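Local coordinates for protein tail component (Lactobacillus phage J-1, PDB 5LY8) that probably binds host cell-surface carbohydrate during infection, this chain being the second carbohydrate-binding module, with bound magnesium, of the phage's evolved distal tail protein, at residues Val102-Asn105 against Ala106-Gly110; Ala37-Tyr40 against Tyr41-Gly44; Leu183-Ile186 against Asp187-Asp190; Phe54-Asn58 against Gly59-Pro63. One frame throughout, in Å; residues are numbered along the deposited sequence.

Contact 1: Val102-Asn105 against Ala106-Gly110; sequences VGTN and AAEVG. With MG (magnesium ion), chain B.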
loop_
_atom_site.group_PDB
_atom_site.type_symbol
_atom_site.label_atom_id
_atom_site.label_comp_id
_atom_site.label_asym_id
_atom_site.label_seq_id
_atom_site.Cartn_x
_atom_site.Cartn_y
_atom_site.Cartn_z
ATOM N N VAL A 102 1.115 -9.694 -8.937
ATOM C CA VAL A 102 -0.265 -9.924 -8.591
ATOM C C VAL A 102 -1.006 -10.445 -9.805
ATOM O O VAL A 102 -0.711 -10.056 -10.945
ATOM C CB VAL A 102 -0.854 -8.626 -7.900
ATOM C CG1 VAL A 102 -0.735 -7.361 -8.760
ATOM C CG2 VAL A 102 -2.270 -8.841 -7.364
ATOM N N GLY A 103 -1.892 -11.400 -9.559
ATOM C CA GLY A 103 -2.697 -12.004 -10.606
ATOM C C GLY A 103 -4.041 -12.381 -10.041
ATOM O O GLY A 103 -4.148 -12.677 -8.865
ATOM N N THR A 104 -5.079 -12.412 -10.922
ATOM C CA THR A 104 -6.402 -12.762 -10.422
ATOM C C THR A 104 -7.177 -13.555 -11.485
ATOM O O THR A 104 -6.718 -13.775 -12.622
ATOM C CB THR A 104 -7.128 -11.501 -9.849
ATOM O OG1 THR A 104 -8.350 -11.861 -9.161
ATOM C CG2 THR A 104 -7.430 -10.432 -10.915
ATOM N N ASN A 105 -8.391 -13.834 -11.082
ATOM C CA ASN A 105 -9.275 -14.665 -11.898
ATOM C C ASN A 105 -10.672 -14.420 -11.439
ATOM O O ASN A 105 -10.920 -13.717 -10.446
ATOM C CB ASN A 105 -8.952 -16.167 -12.014
ATOM C CG ASN A 105 -7.704 -16.683 -12.654
ATOM O OD1 ASN A 105 -7.029 -17.538 -12.081
ATOM N ND2 ASN A 105 -7.547 -16.436 -13.945
ATOM N N ALA A 106 -11.647 -14.726 -12.273
ATOM C CA ALA A 106 -12.976 -14.384 -11.866
ATOM C C ALA A 106 -13.315 -14.787 -10.444
ATOM O O ALA A 106 -13.719 -13.922 -9.680
ATOM C CB ALA A 106 -13.990 -14.949 -12.849
ATOM N N ALA A 107 -13.037 -16.037 -10.047
ATOM C CA ALA A 107 -13.461 -16.549 -8.746
ATOM C C ALA A 107 -12.630 -16.042 -7.579
ATOM O O ALA A 107 -13.023 -16.192 -6.427
ATOM C CB ALA A 107 -13.458 -18.077 -8.765
ATOM N N GLU A 108 -11.478 -15.417 -7.873
ATOM C CA GLU A 108 -10.559 -14.946 -6.843
ATOM C C GLU A 108 -10.918 -13.572 -6.329
ATOM O O GLU A 108 -11.379 -12.707 -7.085
ATOM C CB GLU A 108 -9.123 -14.991 -7.351
ATOM C CG GLU A 108 -8.691 -16.404 -7.719
ATOM C CD GLU A 108 -7.326 -16.523 -8.360
ATOM O OE1 GLU A 108 -6.616 -15.511 -8.500
ATOM O OE2 GLU A 108 -6.985 -17.655 -8.779
ATOM N N VAL A 109 -10.630 -13.354 -5.027
ATOM C CA VAL A 109 -10.890 -12.101 -4.324
ATOM C C VAL A 109 -9.655 -11.742 -3.516
ATOM O O VAL A 109 -9.089 -12.606 -2.821
ATOM C CB VAL A 109 -12.152 -12.229 -3.422
ATOM C CG1 VAL A 109 -12.299 -11.073 -2.438
ATOM C CG2 VAL A 109 -13.413 -12.373 -4.278
ATOM N N GLY A 110 -9.258 -10.481 -3.545
ATOM C CA GLY A 110 -8.119 -10.095 -2.728
ATOM C C GLY A 110 -7.955 -8.604 -2.727
ATOM O O GLY A 110 -8.522 -7.904 -3.564
HETATM MG MG MG B . -12.536 -11.842 -8.911
#
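Glu108 N donates a hydrogen bond to Asn105 O at 3.1 Å. This bond closes a turn through Ala106 and Ala107, whose backbone angles fit a type I beta turn. The turn brings two carbonyls round to one magnesium ion. Glu108 O binds the magnesium at 2.3 Å and Ala106 O binds it at 2.5 Å. Asp130, Ser132 and Asn135 supply further ligands from the same chain.

Thr104 belongs to the second shell. It is modelled in two conformers, so its placement is tentative. In the conformer given, its OG1 is hydrogen-bonded to OD2 of Asp130, itself a magnesium ligand. The side chain of Glu108 does not touch the metal. Its extended chain runs alongside Asn105, with CG anti to the carbonyl carbon (chi1 -61°). Its OE1 comes within 3.4 Å of Thr104 CA, a backbone atom. The arrangement is that of a metal-binding loop, here joining strands 94-103 and 110-118, in which turn carbonyls share a magnesium ion with an aspartate from a neighbouring strand.

Contact 2: Ala37-Tyr40 against Tyr41-Gly44; sequences AFPY and YEHG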
loop_
_atom_site.group_PDB
_atom_site.type_symbol
_atom_site.label_atom_id
_atom_site.label_comp_id
_atom_site.label_asym_id
_atom_site.label_seq_id
_atom_site.Cartn_x
_atom_site.Cartn_y
_atom_site.Cartn_z
ATOM N N ALA A 37 -7.080 0.985 6.036
ATOM C CA ALA A 37 -7.900 2.063 5.516
ATOM C C ALA A 37 -9.293 1.637 5.071
ATOM O O ALA A 37 -10.227 2.441 5.150
ATOM C CB ALA A 37 -7.176 2.746 4.357
ATOM N N PHE A 38 -9.467 0.387 4.599
ATOM C CA PHE A 38 -10.754 -0.040 4.043
ATOM C C PHE A 38 -11.891 0.343 5.003
ATOM O O PHE A 38 -11.886 -0.066 6.170
ATOM C CB PHE A 38 -10.761 -1.541 3.788
ATOM C CG PHE A 38 -12.084 -1.989 3.222
ATOM C CD1 PHE A 38 -12.468 -1.626 1.936
ATOM C CD2 PHE A 38 -12.963 -2.732 3.989
ATOM C CE1 PHE A 38 -13.696 -2.030 1.421
ATOM C CE2 PHE A 38 -14.203 -3.119 3.470
ATOM C CZ PHE A 38 -14.557 -2.766 2.193
ATOM N N PRO A 39 -12.883 1.117 4.524
ATOM C CA PRO A 39 -13.942 1.616 5.431
ATOM C C PRO A 39 -15.046 0.581 5.579
ATOM O O PRO A 39 -16.153 0.712 5.021
ATOM C CB PRO A 39 -14.431 2.887 4.729
ATOM C CG PRO A 39 -14.210 2.612 3.265
ATOM C CD PRO A 39 -12.975 1.734 3.181
ATOM N N TYR A 40 -14.735 -0.468 6.356
ATOM C CA TYR A 40 -15.669 -1.580 6.539
ATOM C C TYR A 40 -17.039 -1.130 6.996
ATOM O O TYR A 40 -18.044 -1.719 6.604
ATOM C CB TYR A 40 -15.099 -2.595 7.560
ATOM C CG TYR A 40 -14.723 -2.009 8.908
ATOM C CD1 TYR A 40 -13.452 -1.493 9.128
ATOM C CD2 TYR A 40 -15.645 -1.957 9.956
ATOM C CE1 TYR A 40 -13.094 -0.958 10.363
ATOM C CE2 TYR A 40 -15.303 -1.389 11.187
ATOM C CZ TYR A 40 -14.018 -0.910 11.381
ATOM O OH TYR A 40 -13.642 -0.372 12.595
ATOM N N TYR A 41 -17.069 -0.078 7.814
ATOM C CA TYR A 41 -18.271 0.492 8.426
ATOM C C TYR A 41 -19.212 1.126 7.397
ATOM O O TYR A 41 -20.339 1.471 7.742
ATOM C CB TYR A 41 -17.896 1.489 9.547
ATOM C CG TYR A 41 -16.749 2.377 9.167
ATOM C CD1 TYR A 41 -15.441 1.990 9.414
ATOM C CD2 TYR A 41 -16.960 3.568 8.462
ATOM C CE1 TYR A 41 -14.366 2.753 8.958
ATOM C CE2 TYR A 41 -15.892 4.327 8.005
ATOM C CZ TYR A 41 -14.603 3.916 8.254
ATOM O OH TYR A 41 -13.553 4.677 7.785
ATOM N N GLU A 42 -18.716 1.401 6.186
ATOM C CA GLU A 42 -19.546 1.900 5.089
ATOM C C GLU A 42 -19.994 0.784 4.160
ATOM O O GLU A 42 -20.847 1.028 3.324
ATOM C CB GLU A 42 -18.784 2.956 4.285
ATOM C CG GLU A 42 -18.513 4.208 5.107
ATOM C CD GLU A 42 -17.617 5.243 4.480
ATOM O OE1 GLU A 42 -17.126 5.026 3.349
ATOM O OE2 GLU A 42 -17.425 6.302 5.129
ATOM N N HIS A 43 -19.382 -0.398 4.264
ATOM C CA HIS A 43 -19.634 -1.492 3.329
ATOM C C HIS A 43 -20.442 -2.636 3.926
ATOM O O HIS A 43 -20.572 -3.697 3.294
ATOM C CB HIS A 43 -18.304 -2.024 2.768
ATOM C CG HIS A 43 -17.611 -1.097 1.811
ATOM N ND1 HIS A 43 -17.476 -1.402 0.450
ATOM C CD2 HIS A 43 -16.978 0.072 2.042
ATOM C CE1 HIS A 43 -16.750 -0.432 -0.073
ATOM N NE2 HIS A 43 -16.470 0.509 0.820
ATOM N N GLY A 44 -20.996 -2.441 5.123
ATOM C CA GLY A 44 -21.751 -3.491 5.793
ATOM C C GLY A 44 -20.895 -4.612 6.348
ATOM O O GLY A 44 -21.402 -5.694 6.654
HETATM O O HOH W 1 -11.294 3.454 7.614
#
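The Phe38 ring overlaps the imidazole of His43, with CZ set over the centre of one imidazole face. The closest atoms are Phe38 CZ and His43 CG, 3.5 Å apart. The planes meet at 46°, an oblique pair. A first torsion of 180° at Phe38 carries its ring to the His43 side chain. Trp73 meets the same ring edge-to-face.

A second aromatic pair lies beyond Pro39. Tyr41 turns its edge to the face of Tyr40, in a T-shaped pair with centroids 5.0 Å apart. Tyr41 CD1 sits over the centre of the Tyr40 ring. One face of Tyr41 covers Pro39, with CA of the proline offset toward the rim. Tyr41 OH is 2.6 Å from a water, which donates to Ala37 O.

The backbone makes two overlapping type I turns. Glu42 N bonds to Pro39 O at 2.9 Å, and His43 N bonds to Tyr40 O at 3.0 Å. Pro39 is also the centre of an inverse gamma turn, in the loop between strands 30-31 and 49-50. Pro39 O lies at the imidazole edge, 3.2 Å from His43 CD2. Protonation of the ring would probably strengthen that approach, whereas the ring contacts themselves rest mainly on dispersion.

Contact 3: Leu183-Ile186 against Asp187-Asp190; sequences LDRI and DLGD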
loop_
_atom_site.group_PDB
_atom_site.type_symbol
_atom_site.label_atom_id
_atom_site.label_comp_id
_atom_site.label_asym_id
_atom_site.label_seq_id
_atom_site.Cartn_x
_atom_site.Cartn_y
_atom_site.Cartn_z
ATOM N N LEU A 183 0.855 2.820 -10.276
ATOM C CA LEU A 183 0.932 1.376 -10.391
ATOM C C LEU A 183 1.706 1.142 -11.686
ATOM O O LEU A 183 1.134 1.038 -12.777
ATOM C CB LEU A 183 -0.443 0.694 -10.381
ATOM C CG LEU A 183 -0.420 -0.797 -10.224
ATOM C CD1 LEU A 183 -0.094 -1.185 -8.787
ATOM C CD2 LEU A 183 -1.765 -1.387 -10.656
ATOM N N ASP A 184 3.036 1.092 -11.572
ATOM C CA ASP A 184 3.898 0.962 -12.735
ATOM C C ASP A 184 3.916 -0.468 -13.243
ATOM O O ASP A 184 4.157 -1.390 -12.459
ATOM C CB ASP A 184 5.334 1.370 -12.396
ATOM C CG ASP A 184 5.578 2.801 -11.974
ATOM O OD1 ASP A 184 4.703 3.665 -12.234
ATOM O OD2 ASP A 184 6.695 3.085 -11.495
ATOM N N ARG A 185 3.690 -0.651 -14.557
ATOM C CA ARG A 185 3.751 -1.957 -15.193
ATOM C C ARG A 185 5.210 -2.266 -15.487
ATOM O O ARG A 185 5.743 -1.803 -16.497
ATOM C CB ARG A 185 3.018 -1.940 -16.537
ATOM C CG ARG A 185 1.529 -1.964 -16.488
ATOM C CD ARG A 185 0.952 -2.481 -17.808
ATOM N NE ARG A 185 1.539 -1.756 -18.936
ATOM C CZ ARG A 185 1.217 -1.936 -20.209
ATOM N NH1 ARG A 185 0.269 -2.804 -20.545
ATOM N NH2 ARG A 185 1.826 -1.234 -21.159
ATOM N N ILE A 186 5.881 -3.007 -14.618
ATOM C CA ILE A 186 7.288 -3.373 -14.776
ATOM C C ILE A 186 7.491 -4.207 -16.067
ATOM O O ILE A 186 8.461 -3.992 -16.784
ATOM C CB ILE A 186 7.817 -4.135 -13.503
ATOM C CG1 ILE A 186 7.727 -3.255 -12.225
ATOM C CG2 ILE A 186 9.269 -4.686 -13.723
ATOM C CD1 ILE A 186 8.031 -3.973 -10.946
ATOM N N ASP A 187 6.594 -5.157 -16.341
ATOM C CA ASP A 187 6.719 -6.076 -17.480
ATOM C C ASP A 187 6.470 -5.459 -18.834
ATOM O O ASP A 187 7.049 -5.932 -19.823
ATOM C CB ASP A 187 5.746 -7.255 -17.323
ATOM C CG ASP A 187 5.888 -8.059 -16.051
ATOM O OD1 ASP A 187 4.867 -8.614 -15.593
ATOM O OD2 ASP A 187 7.029 -8.108 -15.493
ATOM N N LEU A 188 5.582 -4.461 -18.916
ATOM C CA LEU A 188 5.151 -3.943 -20.219
ATOM C C LEU A 188 5.337 -2.441 -20.465
ATOM O O LEU A 188 5.131 -1.990 -21.602
ATOM C CB LEU A 188 3.674 -4.335 -20.452
ATOM C CG LEU A 188 3.348 -5.839 -20.492
ATOM C CD1 LEU A 188 1.848 -6.079 -20.367
ATOM C CD2 LEU A 188 3.864 -6.500 -21.786
ATOM N N GLY A 189 5.694 -1.684 -19.430
ATOM C CA GLY A 189 5.928 -0.246 -19.535
ATOM C C GLY A 189 4.723 0.581 -19.133
ATOM O O GLY A 189 3.589 0.098 -19.172
ATOM N N ASP A 190 4.971 1.847 -18.758
ATOM C CA ASP A 190 3.924 2.789 -18.338
ATOM C C ASP A 190 3.139 2.234 -17.143
ATOM O O ASP A 190 3.759 1.639 -16.261
ATOM C CB ASP A 190 3.031 3.232 -19.534
ATOM C CG ASP A 190 3.803 3.877 -20.655
ATOM O OD1 ASP A 190 4.753 4.630 -20.363
ATOM O OD2 ASP A 190 3.479 3.602 -21.828
#
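Gly189 O takes two bonds from the side chain of Arg185. NE of Arg185 lies 2.8 Å from Gly189 O and NH2 of Arg185 lies 3.0 Å from the same oxygen. The grip is side-on, and the oxygen is almost exactly in the guanidinium plane. NE also lies in the carbonyl plane, while NH2 is tilted from it. A bend at chi3 (-51°) folds the arginine back over its own turn to make this possible.

The backbone of Arg185 is tied to the same piece of chain. Arg185 N donates to Asp190 O at 2.9 Å, and Gly189 N donates to Arg185 O at 2.9 Å. These bonds close the turn of the beta hairpin that joins strand 178-185 to strand 191-197, the latter an outermost strand of the six-stranded antiparallel sheet. At phi 97° and psi 158° a CB on Gly189 would press on Leu188 O, which calls for glycine.

Leu188 covers one face of the guanidinium. Its CB stands over the centre of the group, 3.4 Å from Arg185 CZ, and its CD1 lies 3.6 Å from Arg185 NH1. Arg185 NH1 bonds to Tyr162 O, and the Tyr162 ring makes a cation-pi contact with the group. Asp190 OD2 is 5.2 Å from Arg185 NH2, too far for a salt bridge, but its negative charge may still steady the arginine. On the strand, Asp184 CA makes a CA-H...O contact with Asp190 O. Within the turn, Asp187 OD2 is hydrogen-bonded to Asn167, while Ile186 packs on Asn167 and Asn169 of strand 166-175.

Contact 4: Phe54-Asn58 against Gly59-Pro63; sequences FGYAN and GIAYP. With MG (magnesium ion), chain C.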
loop_
_atom_site.group_PDB
_atom_site.type_symbol
_atom_site.label_atom_id
_atom_site.label_comp_id
_atom_site.label_asym_id
_atom_site.label_seq_id
_atom_site.Cartn_x
_atom_site.Cartn_y
_atom_site.Cartn_z
ATOM N N PHE A 54 3.622 -14.109 7.018
ATOM C CA PHE A 54 4.203 -14.040 5.690
ATOM C C PHE A 54 5.198 -15.176 5.615
ATOM O O PHE A 54 5.972 -15.357 6.563
ATOM C CB PHE A 54 5.006 -12.757 5.481
ATOM C CG PHE A 54 4.186 -11.496 5.441
ATOM C CD1 PHE A 54 3.697 -11.006 4.235
ATOM C CD2 PHE A 54 3.936 -10.776 6.604
ATOM C CE1 PHE A 54 2.927 -9.838 4.205
ATOM C CE2 PHE A 54 3.181 -9.611 6.578
ATOM C CZ PHE A 54 2.691 -9.139 5.377
ATOM N N GLY A 55 5.224 -15.874 4.496
ATOM C CA GLY A 55 6.290 -16.843 4.251
ATOM C C GLY A 55 7.323 -16.205 3.334
ATOM O O GLY A 55 6.948 -15.449 2.433
ATOM N N TYR A 56 8.630 -16.444 3.553
ATOM C CA TYR A 56 9.654 -15.841 2.705
ATOM C C TYR A 56 10.367 -16.883 1.873
ATOM O O TYR A 56 10.839 -17.878 2.424
ATOM C CB TYR A 56 10.659 -15.036 3.526
ATOM C CG TYR A 56 9.990 -14.049 4.441
ATOM C CD1 TYR A 56 9.435 -12.878 3.944
ATOM C CD2 TYR A 56 9.867 -14.305 5.806
ATOM C CE1 TYR A 56 8.743 -12.006 4.771
ATOM C CE2 TYR A 56 9.152 -13.454 6.638
ATOM C CZ TYR A 56 8.597 -12.299 6.117
ATOM O OH TYR A 56 7.934 -11.416 6.932
ATOM N N ALA A 57 10.436 -16.684 0.550
ATOM C CA ALA A 57 11.204 -17.565 -0.331
ATOM C C ALA A 57 11.710 -16.759 -1.503
ATOM O O ALA A 57 10.963 -15.974 -2.069
ATOM C CB ALA A 57 10.314 -18.687 -0.830
ATOM N N ASN A 58 12.965 -16.994 -1.911
ATOM C CA ASN A 58 13.513 -16.398 -3.122
ATOM C C ASN A 58 13.482 -14.876 -3.159
ATOM O O ASN A 58 13.303 -14.310 -4.234
ATOM C CB ASN A 58 12.816 -16.997 -4.345
ATOM C CG ASN A 58 13.188 -18.438 -4.509
ATOM O OD1 ASN A 58 14.316 -18.805 -4.229
ATOM N ND2 ASN A 58 12.245 -19.307 -4.899
ATOM N N GLY A 59 13.615 -14.235 -1.996
ATOM C CA GLY A 59 13.598 -12.774 -1.937
ATOM C C GLY A 59 12.208 -12.197 -2.081
ATOM O O GLY A 59 12.037 -11.039 -2.496
ATOM N N ILE A 60 11.195 -13.002 -1.730
ATOM C CA ILE A 60 9.797 -12.639 -1.899
ATOM C C ILE A 60 8.987 -13.004 -0.656
ATOM O O ILE A 60 9.172 -14.081 -0.078
ATOM C CB ILE A 60 9.239 -13.370 -3.139
ATOM C CG1 ILE A 60 9.996 -12.974 -4.431
ATOM C CG2 ILE A 60 7.714 -13.108 -3.268
ATOM C CD1 ILE A 60 9.746 -13.990 -5.654
ATOM N N ALA A 61 8.101 -12.090 -0.243
ATOM C CA ALA A 61 7.166 -12.327 0.848
ATOM C C ALA A 61 5.833 -12.797 0.281
ATOM O O ALA A 61 5.261 -12.144 -0.620
ATOM C CB ALA A 61 6.980 -11.073 1.679
ATOM N N TYR A 62 5.306 -13.904 0.837
ATOM C CA TYR A 62 4.049 -14.503 0.417
ATOM C C TYR A 62 3.068 -14.394 1.574
ATOM O O TYR A 62 3.184 -15.125 2.553
ATOM C CB TYR A 62 4.281 -15.975 0.044
ATOM C CG TYR A 62 5.131 -16.151 -1.193
ATOM C CD1 TYR A 62 4.571 -16.070 -2.467
ATOM C CD2 TYR A 62 6.500 -16.346 -1.094
ATOM C CE1 TYR A 62 5.354 -16.214 -3.611
ATOM C CE2 TYR A 62 7.287 -16.502 -2.225
ATOM C CZ TYR A 62 6.718 -16.430 -3.477
ATOM O OH TYR A 62 7.550 -16.554 -4.563
ATOM N N PRO A 63 2.138 -13.429 1.528
ATOM C CA PRO A 63 1.180 -13.330 2.631
ATOM C C PRO A 63 0.282 -14.568 2.684
ATOM O O PRO A 63 -0.095 -15.110 1.641
ATOM C CB PRO A 63 0.380 -12.066 2.320
ATOM C CG PRO A 63 0.654 -11.728 0.929
ATOM C CD PRO A 63 1.900 -12.439 0.466
HETATM MG MG MG C . 13.274 -9.152 -2.968
HETATM O O HOH W 2 9.640 -18.192 -5.488
HETATM O O HOH W 3 15.575 -10.085 -3.147
HETATM O O HOH W 4 13.467 -9.819 -5.306
HETATM O O HOH W 5 14.326 -7.076 -3.669
#
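Phe54, Tyr56 and Tyr62 each set CG beside their own backbone N, with chi1 at -68°, -52° and -67°. These torsions lay the rings along the ribbon of a tight beta hairpin, closed by a type I' turn from Ala57 to Ile60. Phe54 and Tyr56 are on one side of the ribbon and Tyr62 is on the other.

On the first side Tyr56 CE1 meets Ala61 CB at 3.7 Å. The Phe54 ring meets Pro63 obliquely, with CE1 of Phe54 3.9 Å from CB of Pro63. The Phe54 side chain also touches Pro76 and Met78 of strand 73-81. On the other side Tyr62 turns an edge to the carbonyl oxygens of Gly55 and Ala57. Its CE2 lies 4.0 Å from Ala57 CB, while CG2 of Ile60 sits over one ring face, toward the rim.

Gly55 and Tyr62 exchange backbone hydrogen bonds. Ala57 N donates to Ile60 O, but the return bond from Ile60 N to Ala57 O is weak. At the turn both Asn58 and Gly59 have positive phi, and Gly59 O points out to a magnesium ion at 2.3 Å. Three waters, Asp21 O and Gln227 O also bind this ion. One more water joins the turn to the strand: it lies 2.9 Å from Asn58 ND2, as acceptor, and 2.8 Å from Tyr62 OH.

How the contacts relate
Contact 1 gives two backbone carbonyls to one magnesium ion and contact 4 gives one to another. Their centres are about 19 Å apart, and the two metals are separated by about 27 Å. Contact 2 carries no metal, but its nearest atoms come within about 9 Å of contact 1. Contact 3 shares a sheet with contact 1, with nearest atoms about 6 Å apart. The Ile186 side chain is about 11 Å from the magnesium ion of contact 4, so contact 3 takes no part in that site. Contacts 2 and 3 lie on opposite sides of the chain's centre, with about 30 Å between their centres. All four lie at turns, within one carbohydrate-binding module.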